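Local coordinates for cyclic nucleotide-binding protein (Brucella abortus biovar 1, PDB 5D1I) that is of unestablished function but has a cyclic nucleotide-binding domain of the cupin-like beta-barrel type and may belong to a family of DNA-binding transcription regulators, at residues Y61-G66 / R82-G87. Numbering follows the deposited sequence.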
loop_
_atom_site.group_PDB
_atom_site.type_symbol
_atom_site.label_atom_id
_atom_site.label_comp_id
_atom_site.label_asym_id
_atom_site.label_seq_id
_atom_site.Cartn_x
_atom_site.Cartn_y
_atom_site.Cartn_z
ATOM N N TYR A 61 6.026 -8.101 -3.474
ATOM C CA TYR A 61 5.417 -9.174 -2.705
ATOM C C TYR A 61 4.389 -8.594 -1.752
ATOM O O TYR A 61 4.673 -7.638 -1.036
ATOM C CB TYR A 61 6.470 -9.951 -1.911
ATOM C CG TYR A 61 7.539 -10.607 -2.753
ATOM C CD1 TYR A 61 7.371 -11.899 -3.236
ATOM C CD2 TYR A 61 8.724 -9.945 -3.054
ATOM C CE1 TYR A 61 8.341 -12.508 -4.003
ATOM C CE2 TYR A 61 9.705 -10.551 -3.821
ATOM C CZ TYR A 61 9.505 -11.832 -4.292
ATOM O OH TYR A 61 10.472 -12.449 -5.054
ATOM N N ILE A 62 3.196 -9.178 -1.733
ATOM C CA ILE A 62 2.180 -8.769 -0.777
ATOM C C ILE A 62 1.915 -9.933 0.157
ATOM O O ILE A 62 1.666 -11.051 -0.293
ATOM C CB ILE A 62 0.865 -8.330 -1.464
ATOM C CG1 ILE A 62 1.097 -7.110 -2.363
ATOM C CG2 ILE A 62 -0.191 -8.007 -0.430
ATOM C CD1 ILE A 62 1.504 -7.446 -3.784
ATOM N N ILE A 63 1.994 -9.677 1.458
ATOM C CA ILE A 63 1.770 -10.724 2.448
ATOM C C ILE A 63 0.286 -11.013 2.609
ATOM O O ILE A 63 -0.513 -10.097 2.803
ATOM C CB ILE A 63 2.356 -10.348 3.817
ATOM C CG1 ILE A 63 3.856 -10.088 3.704
ATOM C CG2 ILE A 63 2.088 -11.453 4.837
ATOM C CD1 ILE A 63 4.493 -9.657 5.011
ATOM N N VAL A 64 -0.073 -12.288 2.521
ATOM C CA VAL A 64 -1.439 -12.726 2.769
ATOM C C VAL A 64 -1.566 -13.243 4.198
ATOM O O VAL A 64 -2.371 -12.744 4.982
ATOM C CB VAL A 64 -1.872 -13.823 1.781
ATOM C CG1 VAL A 64 -3.272 -14.324 2.115
ATOM C CG2 VAL A 64 -1.814 -13.301 0.356
ATOM N N THR A 65 -0.768 -14.252 4.530
ATOM C CA THR A 65 -0.696 -14.745 5.902
ATOM C C THR A 65 0.761 -14.913 6.317
ATOM O O THR A 65 1.617 -15.191 5.482
ATOM C CB THR A 65 -1.435 -16.092 6.079
ATOM O OG1 THR A 65 -0.840 -17.083 5.232
ATOM C CG2 THR A 65 -2.910 -15.954 5.738
ATOM N N GLY A 66 1.040 -14.739 7.605
ATOM C CA GLY A 66 2.378 -14.961 8.123
ATOM C C GLY A 66 3.072 -13.701 8.602
ATOM O O GLY A 66 2.469 -12.629 8.674
ATOM N N ARG A 82 11.825 -4.024 11.675
ATOM C CA ARG A 82 10.490 -4.245 12.219
ATOM C C ARG A 82 9.857 -5.447 11.522
ATOM O O ARG A 82 10.300 -5.836 10.445
ATOM C CB ARG A 82 9.614 -3.004 12.025
ATOM C CG ARG A 82 9.250 -2.757 10.568
ATOM C CD ARG A 82 8.370 -1.533 10.378
ATOM N NE ARG A 82 7.561 -1.670 9.170
ATOM C CZ ARG A 82 7.971 -1.323 7.958
ATOM N NH1 ARG A 82 9.180 -0.808 7.791
ATOM N NH2 ARG A 82 7.176 -1.495 6.913
ATOM N N PRO A 83 8.825 -6.046 12.135
ATOM C CA PRO A 83 8.089 -7.115 11.448
ATOM C C PRO A 83 6.957 -6.579 10.567
ATOM O O PRO A 83 6.412 -5.515 10.854
ATOM C CB PRO A 83 7.530 -7.945 12.603
ATOM C CG PRO A 83 7.335 -6.952 13.697
ATOM C CD PRO A 83 8.463 -5.956 13.561
ATOM N N VAL A 84 6.618 -7.302 9.503
ATOM C CA VAL A 84 5.451 -6.960 8.689
ATOM C C VAL A 84 4.534 -8.169 8.542
ATOM O O VAL A 84 4.992 -9.315 8.560
ATOM C CB VAL A 84 5.846 -6.441 7.291
ATOM C CG1 VAL A 84 6.361 -5.011 7.384
ATOM C CG2 VAL A 84 6.879 -7.361 6.637
ATOM N N GLY A 85 3.238 -7.909 8.401
ATOM C CA GLY A 85 2.250 -8.971 8.333
ATOM C C GLY A 85 1.269 -8.775 7.194
ATOM O O GLY A 85 1.557 -8.039 6.255
ATOM N N PRO A 86 0.102 -9.431 7.279
ATOM C CA PRO A 86 -0.917 -9.399 6.223
ATOM C C PRO A 86 -1.184 -7.989 5.699
ATOM O O PRO A 86 -1.356 -7.054 6.484
ATOM C CB PRO A 86 -2.154 -9.967 6.920
ATOM C CG PRO A 86 -1.595 -10.902 7.945
ATOM C CD PRO A 86 -0.324 -10.238 8.435
ATOM N N GLY A 87 -1.175 -7.840 4.379
ATOM C CA GLY A 87 -1.450 -6.559 3.761
ATOM C C GLY A 87 -0.213 -5.763 3.400
ATOM O O GLY A 87 -0.275 -4.875 2.553
#
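Ile63 and Gly87 are joined by a backbone hydrogen bond. Gly87 N donates to Ile63 O over 2.8 Å, with an N-H...O angle of 176°. The same oxygen receives a CA-H...O contact from Pro86 CA at 3.5 Å. Ile63 also pairs through its backbone with Ala88, and Tyr61 with Leu90, so the bond lies where the chain leaving strand 77-84 comes alongside strand 56-63, on its way to strand 89-90.

The apolar contact is carried by Ile63. Its CG1 stands anti to the carbonyl carbon, and the extended arm (chi2 178°) brings CD1 to 3.7 Å from Val84 CG2. Farther back, Ile63 CB lies 3.5 Å from Gly85 O, so the side chain runs alongside the backbone as well as meeting a methyl. Both Ile63 and Val84 also pack on Ile68.

The Pro86 ring sits against backbone oxygens, with CB 3.4 Å from Val64 O and CD 3.7 Å from Gly66 O. Val64 and Thr65 form a classic beta bulge opposite Glu112, where the chain turns its corner.

This contact joins the two sheets of the barrel at that corner. Its single hydrogen bond is straight at the hydrogen, although Gly87 N is tilted 26° from the carbonyl plane of Ile63. It ties the backbones together with the bonds to Ala88 and Glu112. The rest is one close methyl pair, a CA-H...O contact and aliphatic carbons against carbonyl oxygens.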